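Tudor and KH domain-containing protein homolog (PDB 5YGB) binds the N-terminus of piwi through its Tudor domain and probably recruits Piwi proteins to the piRNA biogenesis machinery in the nuage. Local coordinates at residues W142-T154 against N204-L216. The protein carries 1 engineered substitution. Numbering follows the deposited sequence.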
ATOM      1  N   TRP A 142      -0.023  -7.584 -16.833  1.00 24.52           N
ATOM      2  CA  TRP A 142      -1.036  -8.588 -16.533  1.00 18.19           C
ATOM      3  C   TRP A 142      -2.366  -8.219 -17.169  1.00 21.61           C
ATOM      4  O   TRP A 142      -2.749  -7.046 -17.144  1.00 25.43           O
ATOM      5  CB  TRP A 142      -1.237  -8.719 -15.021  1.00 18.33           C
ATOM      6  CG  TRP A 142      -0.118  -9.357 -14.269  1.00 16.98           C
ATOM      7  CD1 TRP A 142       0.966  -8.739 -13.717  1.00 17.55           C
ATOM      8  CD2 TRP A 142       0.003 -10.742 -13.959  1.00 17.00           C
ATOM      9  NE1 TRP A 142       1.771  -9.665 -13.093  1.00 18.04           N
ATOM     10  CE2 TRP A 142       1.200 -10.905 -13.227  1.00 14.93           C
ATOM     11  CE3 TRP A 142      -0.776 -11.869 -14.232  1.00 17.44           C
ATOM     12  CZ2 TRP A 142       1.628 -12.150 -12.771  1.00 17.37           C
ATOM     13  CZ3 TRP A 142      -0.349 -13.102 -13.782  1.00 15.57           C
ATOM     14  CH2 TRP A 142       0.837 -13.234 -13.053  1.00 15.26           C
ATOM     15  N   PRO A 143      -3.095  -9.215 -17.710  1.00 22.48           N
ATOM     16  CA  PRO A 143      -4.460  -8.952 -18.173  1.00 21.59           C
ATOM     17  C   PRO A 143      -5.338  -8.453 -17.033  1.00 23.39           C
ATOM     18  O   PRO A 143      -5.157  -8.874 -15.888  1.00 20.44           O
ATOM     19  CB  PRO A 143      -4.943 -10.320 -18.663  1.00 25.74           C
ATOM     20  CG  PRO A 143      -3.703 -11.083 -18.956  1.00 30.77           C
ATOM     21  CD  PRO A 143      -2.707 -10.620 -17.928  1.00 20.70           C
ATOM     22  N   LYS A 144      -6.279  -7.572 -17.344  1.00 22.28           N
ATOM     23  CA  LYS A 144      -7.192  -7.055 -16.338  1.00 23.45           C
ATOM     24  C   LYS A 144      -7.911  -8.189 -15.612  1.00 21.98           C
ATOM     25  O   LYS A 144      -8.171  -8.097 -14.411  1.00 22.76           O
ATOM     26  CB  LYS A 144      -8.205  -6.108 -16.979  1.00 35.62           C
ATOM     27  CG  LYS A 144      -7.567  -4.875 -17.592  1.00 51.52           C
ATOM     28  CD  LYS A 144      -7.054  -3.930 -16.517  1.00 57.05           C
ATOM     29  CE  LYS A 144      -6.567  -2.613 -17.104  1.00 60.14           C
ATOM     30  NZ  LYS A 144      -7.429  -2.136 -18.221  1.00 61.03           N
ATOM     31  N   SER A 145      -8.217  -9.269 -16.327  1.00 21.67           N
ATOM     32  CA  SER A 145      -8.915 -10.397 -15.716  1.00 20.76           C
ATOM     33  C   SER A 145      -8.044 -11.100 -14.672  1.00 19.89           C
ATOM     34  O   SER A 145      -8.556 -11.652 -13.698  1.00 21.19           O
ATOM     35  CB  SER A 145      -9.362 -11.404 -16.778  1.00 24.66           C
ATOM     36  OG  SER A 145      -8.268 -11.825 -17.573  1.00 28.62           O
ATOM     37  N   SER A 146      -6.730 -11.085 -14.880  1.00 19.47           N
ATOM     38  CA  SER A 146      -5.807 -11.693 -13.919  1.00 19.03           C
ATOM     39  C   SER A 146      -5.703 -10.829 -12.672  1.00 15.73           C
ATOM     40  O   SER A 146      -5.675 -11.340 -11.548  1.00 15.73           O
ATOM     41  CB  SER A 146      -4.420 -11.893 -14.526  1.00 18.49           C
ATOM     42  OG  SER A 146      -4.440 -12.900 -15.529  1.00 20.58           O
ATOM     43  N   ILE A 147      -5.626  -9.517 -12.869  1.00 16.70           N
ATOM     44  CA  ILE A 147      -5.586  -8.589 -11.750  1.00 16.06           C
ATOM     45  C   ILE A 147      -6.868  -8.717 -10.936  1.00 16.41           C
ATOM     46  O   ILE A 147      -6.816  -8.794  -9.709  1.00 15.81           O
ATOM     47  CB  ILE A 147      -5.389  -7.139 -12.233  1.00 18.66           C
ATOM     48  CG1 ILE A 147      -4.061  -7.011 -12.981  1.00 16.89           C
ATOM     49  CG2 ILE A 147      -5.441  -6.176 -11.055  1.00 18.13           C
ATOM     50  CD1 ILE A 147      -3.853  -5.667 -13.652  1.00 18.03           C
ATOM     51  N   ALA A 148      -8.009  -8.769 -11.615  1.00 17.90           N
ATOM     52  CA  ALA A 148      -9.295  -8.919 -10.940  1.00 16.57           C
ATOM     53  C   ALA A 148      -9.378 -10.222 -10.147  1.00 17.37           C
ATOM     54  O   ALA A 148      -9.850 -10.230  -9.006  1.00 17.57           O
ATOM     55  CB  ALA A 148     -10.436  -8.839 -11.957  1.00 18.25           C
ATOM     56  N   LYS A 149      -8.915 -11.318 -10.736  1.00 17.53           N
ATOM     57  CA  LYS A 149      -8.951 -12.595 -10.038  1.00 18.10           C
ATOM     58  C   LYS A 149      -8.093 -12.533  -8.773  1.00 14.75           C
ATOM     59  O   LYS A 149      -8.492 -13.042  -7.727  1.00 14.25           O
ATOM     60  CB  LYS A 149      -8.478 -13.730 -10.950  1.00 18.52           C
ATOM     61  CG  LYS A 149      -8.504 -15.103 -10.296  1.00 17.16           C
ATOM     62  CD  LYS A 149      -9.907 -15.504  -9.881  1.00 21.45           C
ATOM     63  CE  LYS A 149      -9.936 -16.921  -9.327  1.00 28.19           C
ATOM     64  NZ  LYS A 149     -11.327 -17.416  -9.105  1.00 37.34           N
ATOM     65  N   PHE A 150      -6.929 -11.904  -8.873  1.00 14.83           N
ATOM     66  CA  PHE A 150      -6.061 -11.776  -7.709  1.00 14.21           C
ATOM     67  C   PHE A 150      -6.710 -10.892  -6.627  1.00 14.94           C
ATOM     68  O   PHE A 150      -6.631 -11.193  -5.433  1.00 12.83           O
ATOM     69  CB  PHE A 150      -4.691 -11.227  -8.127  1.00 14.56           C
ATOM     70  CG  PHE A 150      -3.699 -11.157  -7.006  1.00 12.06           C
ATOM     71  CD1 PHE A 150      -3.140 -12.317  -6.488  1.00 13.70           C
ATOM     72  CD2 PHE A 150      -3.340  -9.937  -6.456  1.00 15.30           C
ATOM     73  CE1 PHE A 150      -2.215 -12.263  -5.444  1.00 13.61           C
ATOM     74  CE2 PHE A 150      -2.425  -9.874  -5.400  1.00 15.65           C
ATOM     75  CZ  PHE A 150      -1.857 -11.043  -4.897  1.00 12.92           C
ATOM     76  N   GLU A 151      -7.350  -9.803  -7.035  1.00 15.00           N
ATOM     77  CA  GLU A 151      -8.091  -8.969  -6.093  1.00 16.07           C
ATOM     78  C   GLU A 151      -9.191  -9.765  -5.401  1.00 15.22           C
ATOM     79  O   GLU A 151      -9.409  -9.606  -4.199  1.00 15.82           O
ATOM     80  CB  GLU A 151      -8.687  -7.755  -6.810  1.00 16.26           C
ATOM     81  CG  GLU A 151      -7.625  -6.747  -7.234  1.00 15.83           C
ATOM     82  CD  GLU A 151      -8.170  -5.623  -8.091  1.00 25.16           C
ATOM     83  OE1 GLU A 151      -9.119  -5.866  -8.864  1.00 28.04           O
ATOM     84  OE2 GLU A 151      -7.641  -4.498  -7.993  1.00 36.36           O
ATOM     85  N   GLU A 152      -9.882 -10.615  -6.157  1.00 14.89           N
ATOM     86  CA  GLU A 152     -10.939 -11.461  -5.606  1.00 15.84           C
ATOM     87  C   GLU A 152     -10.409 -12.488  -4.611  1.00 15.95           C
ATOM     88  O   GLU A 152     -10.969 -12.653  -3.520  1.00 17.73           O
ATOM     89  CB  GLU A 152     -11.676 -12.190  -6.734  1.00 18.82           C
ATOM     90  CG  GLU A 152     -12.487 -11.290  -7.655  1.00 39.89           C
ATOM     91  CD  GLU A 152     -13.151 -12.064  -8.786  1.00 51.65           C
ATOM     92  OE1 GLU A 152     -12.609 -12.065  -9.915  1.00 44.83           O
ATOM     93  OE2 GLU A 152     -14.214 -12.675  -8.545  1.00 61.05           O
ATOM     94  N   LEU A 153      -9.347 -13.195  -4.984  1.00 15.13           N
ATOM     95  CA  LEU A 153      -8.811 -14.239  -4.122  1.00 15.25           C
ATOM     96  C   LEU A 153      -8.232 -13.660  -2.828  1.00 14.94           C
ATOM     97  O   LEU A 153      -8.294 -14.286  -1.765  1.00 17.33           O
ATOM     98  CB  LEU A 153      -7.741 -15.042  -4.854  1.00 16.16           C
ATOM     99  CG  LEU A 153      -8.242 -15.883  -6.037  1.00 15.26           C
ATOM    100  CD1 LEU A 153      -7.075 -16.542  -6.769  1.00 18.64           C
ATOM    101  CD2 LEU A 153      -9.254 -16.926  -5.569  1.00 21.88           C
ATOM    102  N   THR A 154      -7.673 -12.457  -2.912  1.00 13.35           N
ATOM    103  CA  THR A 154      -7.112 -11.827  -1.721  1.00 14.01           C
ATOM    104  C   THR A 154      -8.139 -11.000  -0.956  1.00 14.30           C
ATOM    105  O   THR A 154      -7.881 -10.611   0.180  1.00 14.58           O
ATOM    106  CB  THR A 154      -5.919 -10.906  -2.063  1.00 13.31           C
ATOM    107  OG1 THR A 154      -6.344  -9.860  -2.947  1.00 13.73           O
ATOM    108  CG2 THR A 154      -4.780 -11.691  -2.701  1.00 15.89           C
ATOM    109  N   ASN A 204      -2.427 -23.043  -2.893  1.00 17.95           N
ATOM    110  CA  ASN A 204      -2.195 -21.637  -2.593  1.00 17.56           C
ATOM    111  C   ASN A 204      -2.653 -20.770  -3.768  1.00 17.63           C
ATOM    112  O   ASN A 204      -3.076 -21.293  -4.804  1.00 17.43           O
ATOM    113  CB  ASN A 204      -0.726 -21.390  -2.225  1.00 20.57           C
ATOM    114  CG  ASN A 204       0.236 -21.686  -3.358  1.00 19.85           C
ATOM    115  OD1 ASN A 204      -0.024 -21.378  -4.518  1.00 22.94           O
ATOM    116  ND2 ASN A 204       1.374 -22.282  -3.019  1.00 34.10           N
ATOM    117  N   ILE A 205      -2.582 -19.455  -3.609  1.00 17.01           N
ATOM    118  CA  ILE A 205      -3.194 -18.552  -4.574  1.00 14.46           C
ATOM    119  C   ILE A 205      -2.468 -18.593  -5.932  1.00 15.79           C
ATOM    120  O   ILE A 205      -3.113 -18.539  -6.971  1.00 15.20           O
ATOM    121  CB  ILE A 205      -3.261 -17.115  -3.991  1.00 14.10           C
ATOM    122  CG1 ILE A 205      -4.375 -17.071  -2.938  1.00 15.56           C
ATOM    123  CG2 ILE A 205      -3.518 -16.081  -5.084  1.00 17.06           C
ATOM    124  CD1 ILE A 205      -4.586 -15.724  -2.281  1.00 18.11           C
ATOM    125  N   ALA A 206      -1.145 -18.737  -5.928  1.00 17.05           N
ATOM    126  CA  ALA A 206      -0.393 -18.918  -7.170  1.00 15.76           C
ATOM    127  C   ALA A 206      -0.893 -20.140  -7.935  1.00 16.63           C
ATOM    128  O   ALA A 206      -1.102 -20.086  -9.151  1.00 15.91           O
ATOM    129  CB  ALA A 206       1.092 -19.059  -6.882  1.00 18.95           C
ATOM    130  N   ASP A 207      -1.090 -21.248  -7.225  1.00 15.85           N
ATOM    131  CA  ASP A 207      -1.512 -22.471  -7.892  1.00 17.72           C
ATOM    132  C   ASP A 207      -2.960 -22.373  -8.359  1.00 17.11           C
ATOM    133  O   ASP A 207      -3.303 -22.929  -9.410  1.00 17.22           O
ATOM    134  CB  ASP A 207      -1.304 -23.678  -6.977  1.00 18.85           C
ATOM    135  CG  ASP A 207       0.162 -24.074  -6.872  1.00 26.13           C
ATOM    136  OD1 ASP A 207       0.935 -23.729  -7.790  1.00 28.89           O
ATOM    137  OD2 ASP A 207       0.546 -24.718  -5.876  1.00 29.06           O
ATOM    138  N   LEU A 208      -3.806 -21.672  -7.612  1.00 17.00           N
ATOM    139  CA  LEU A 208      -5.165 -21.411  -8.075  1.00 17.34           C
ATOM    140  C   LEU A 208      -5.155 -20.580  -9.363  1.00 16.56           C
ATOM    141  O   LEU A 208      -5.884 -20.885 -10.310  1.00 18.37           O
ATOM    142  CB  LEU A 208      -5.978 -20.708  -6.993  1.00 18.42           C
ATOM    143  CG  LEU A 208      -6.370 -21.572  -5.801  1.00 20.76           C
ATOM    144  CD1 LEU A 208      -6.966 -20.707  -4.700  1.00 24.43           C
ATOM    145  CD2 LEU A 208      -7.361 -22.653  -6.227  1.00 21.04           C
ATOM    146  N   MET A 209      -4.325 -19.545  -9.414  1.00 15.56           N
ATOM    147  CA  MET A 209      -4.279 -18.717 -10.611  0.58 17.03           C
ATOM    148  C   MET A 209      -3.741 -19.482 -11.819  1.00 16.86           C
ATOM    149  O   MET A 209      -4.275 -19.339 -12.912  1.00 18.90           O
ATOM    150  CB  MET A 209      -3.454 -17.462 -10.363  0.58 15.31           C
ATOM    151  CG  MET A 209      -4.104 -16.520  -9.362  0.58 16.72           C
ATOM    152  SD  MET A 209      -3.295 -14.917  -9.280  0.58 16.94           S
ATOM    153  CE  MET A 209      -3.619 -14.255 -10.920  0.58 15.70           C
ATOM    154  N   ILE A 210      -2.721 -20.313 -11.618  1.00 17.63           N
ATOM    155  CA  ILE A 210      -2.151 -21.093 -12.710  1.00 16.78           C
ATOM    156  C   ILE A 210      -3.141 -22.144 -13.201  1.00 17.51           C
ATOM    157  O   ILE A 210      -3.396 -22.244 -14.401  1.00 18.28           O
ATOM    158  CB  ILE A 210      -0.833 -21.780 -12.279  1.00 15.38           C
ATOM    159  CG1 ILE A 210       0.242 -20.720 -12.038  1.00 17.77           C
ATOM    160  CG2 ILE A 210      -0.361 -22.749 -13.357  1.00 19.06           C
ATOM    161  CD1 ILE A 210       1.504 -21.252 -11.349  1.00 20.79           C
ATOM    162  N   THR A 211      -3.712 -22.925 -12.291  1.00 16.78           N
ATOM    163  CA  THR A 211      -4.586 -24.023 -12.711  1.00 16.21           C
ATOM    164  C   THR A 211      -5.888 -23.528 -13.330  1.00 16.28           C
ATOM    165  O   THR A 211      -6.554 -24.278 -14.039  1.00 17.65           O
ATOM    166  CB  THR A 211      -4.941 -24.971 -11.548  1.00 18.04           C
ATOM    167  OG1 THR A 211      -5.524 -24.230 -10.466  1.00 18.39           O
ATOM    168  CG2 THR A 211      -3.706 -25.713 -11.053  1.00 19.53           C
ATOM    169  N   GLN A 212      -6.254 -22.277 -13.068  1.00 17.94           N
ATOM    170  CA  GLN A 212      -7.496 -21.732 -13.608  1.00 17.95           C
ATOM    171  C   GLN A 212      -7.272 -20.753 -14.766  1.00 17.86           C
ATOM    172  O   GLN A 212      -8.208 -20.095 -15.222  1.00 17.52           O
ATOM    173  CB  GLN A 212      -8.301 -21.077 -12.480  1.00 18.24           C
ATOM    174  CG  GLN A 212      -8.746 -22.101 -11.440  1.00 18.31           C
ATOM    175  CD  GLN A 212      -9.535 -21.511 -10.286  1.00 23.14           C
ATOM    176  OE1 GLN A 212     -10.122 -20.436 -10.395  1.00 24.16           O
ATOM    177  NE2 GLN A 212      -9.563 -22.230  -9.174  1.00 30.01           N
ATOM    178  N   GLY A 213      -6.031 -20.657 -15.247  1.00 17.69           N
ATOM    179  CA  GLY A 213      -5.742 -19.955 -16.486  1.00 19.15           C
ATOM    180  C   GLY A 213      -5.464 -18.468 -16.380  1.00 19.05           C
ATOM    181  O   GLY A 213      -5.472 -17.762 -17.395  1.00 20.47           O
ATOM    182  N   PHE A 214      -5.190 -17.988 -15.168  1.00 17.76           N
ATOM    183  CA  PHE A 214      -4.937 -16.562 -14.942  1.00 16.86           C
ATOM    184  C   PHE A 214      -3.453 -16.219 -14.817  1.00 17.70           C
ATOM    185  O   PHE A 214      -3.074 -15.042 -14.763  1.00 18.78           O
ATOM    186  CB  PHE A 214      -5.663 -16.094 -13.682  1.00 15.95           C
ATOM    187  CG  PHE A 214      -7.149 -16.186 -13.779  1.00 18.34           C
ATOM    188  CD1 PHE A 214      -7.876 -15.200 -14.421  1.00 17.65           C
ATOM    189  CD2 PHE A 214      -7.820 -17.262 -13.229  1.00 16.22           C
ATOM    190  CE1 PHE A 214      -9.252 -15.290 -14.506  1.00 20.78           C
ATOM    191  CE2 PHE A 214      -9.201 -17.357 -13.319  1.00 19.02           C
ATOM    192  CZ  PHE A 214      -9.912 -16.366 -13.954  1.00 21.01           C
ATOM    193  N   ALA A 215      -2.618 -17.247 -14.746  1.00 17.93           N
ATOM    194  CA  ALA A 215      -1.176 -17.058 -14.667  1.00 17.67           C
ATOM    195  C   ALA A 215      -0.462 -18.263 -15.247  1.00 16.69           C
ATOM    196  O   ALA A 215      -1.071 -19.314 -15.432  1.00 19.16           O
ATOM    197  CB  ALA A 215      -0.736 -16.831 -13.214  1.00 16.93           C
ATOM    198  N   LEU A 216       0.828 -18.099 -15.528  1.00 19.43           N
ATOM    199  CA  LEU A 216       1.683 -19.208 -15.938  1.00 20.62           C
ATOM    200  C   LEU A 216       2.757 -19.454 -14.879  1.00 18.72           C
ATOM    201  O   LEU A 216       3.142 -18.534 -14.158  1.00 20.70           O
ATOM    202  CB  LEU A 216       2.333 -18.916 -17.294  1.00 21.64           C
ATOM    203  CG  LEU A 216       1.397 -18.704 -18.483  1.00 24.38           C
ATOM    204  CD1 LEU A 216       2.181 -18.222 -19.689  1.00 26.20           C
ATOM    205  CD2 LEU A 216       0.653 -19.991 -18.811  1.00 25.70           C
TER
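Lys149 lays its aliphatic chain across one face of the Phe214 ring, with CG 3.8 Å from the ring centroid and 13° off its normal, a CH-pi contact. CG stands anti to the backbone N (chi1 -179°). A bend at the second torsion carries the chain along the CE2 side of the ring, so that NZ reaches Gln212 OE1 in a weak hydrogen bond of 3.5 Å. The firm polar link lies nearer the start of helix 144-154: Ser146 OG donates to Phe214 O at 2.7 Å, slightly out of the carbonyl plane. That same oxygen sits in the ring plane at the edge of Trp142, 3.5 Å from CZ3, beside Ala215 CB. On its far edge the indole is fixed by a hydrogen bond from NE1 to Thr16 OG1.

Apolar packing fills the rest. In the one of its two conformers described here, Met209 bends at the third torsion and places SD 3.8 Å from Phe150 CD1, an oblique Met-aromatic contact, and CE against Ser146 O. Leu153 CD1 rests against both Ile205 CG2 and Met209 CG, 3.9 Å from the latter, while Ile205 CD1 reaches Thr154 CG2. Deeper in, Phe150 meets Phe18 and Leu194, so the layer continues onto the neighbouring beta-sheet.

Helix 205-211 ends in a Schellman motif, with Gly213 at C-prime and Phe214 N bonded to Met209 O; this turn brings Phe214 back against helix 144-154. Between these helices of the extended Tudor domain, 141° apart in direction, the serine hydroxyl meets the polar need of the Phe214 carbonyl beside the Trp142 edge, tying down the turn while apolar contacts supply most of the remaining interface.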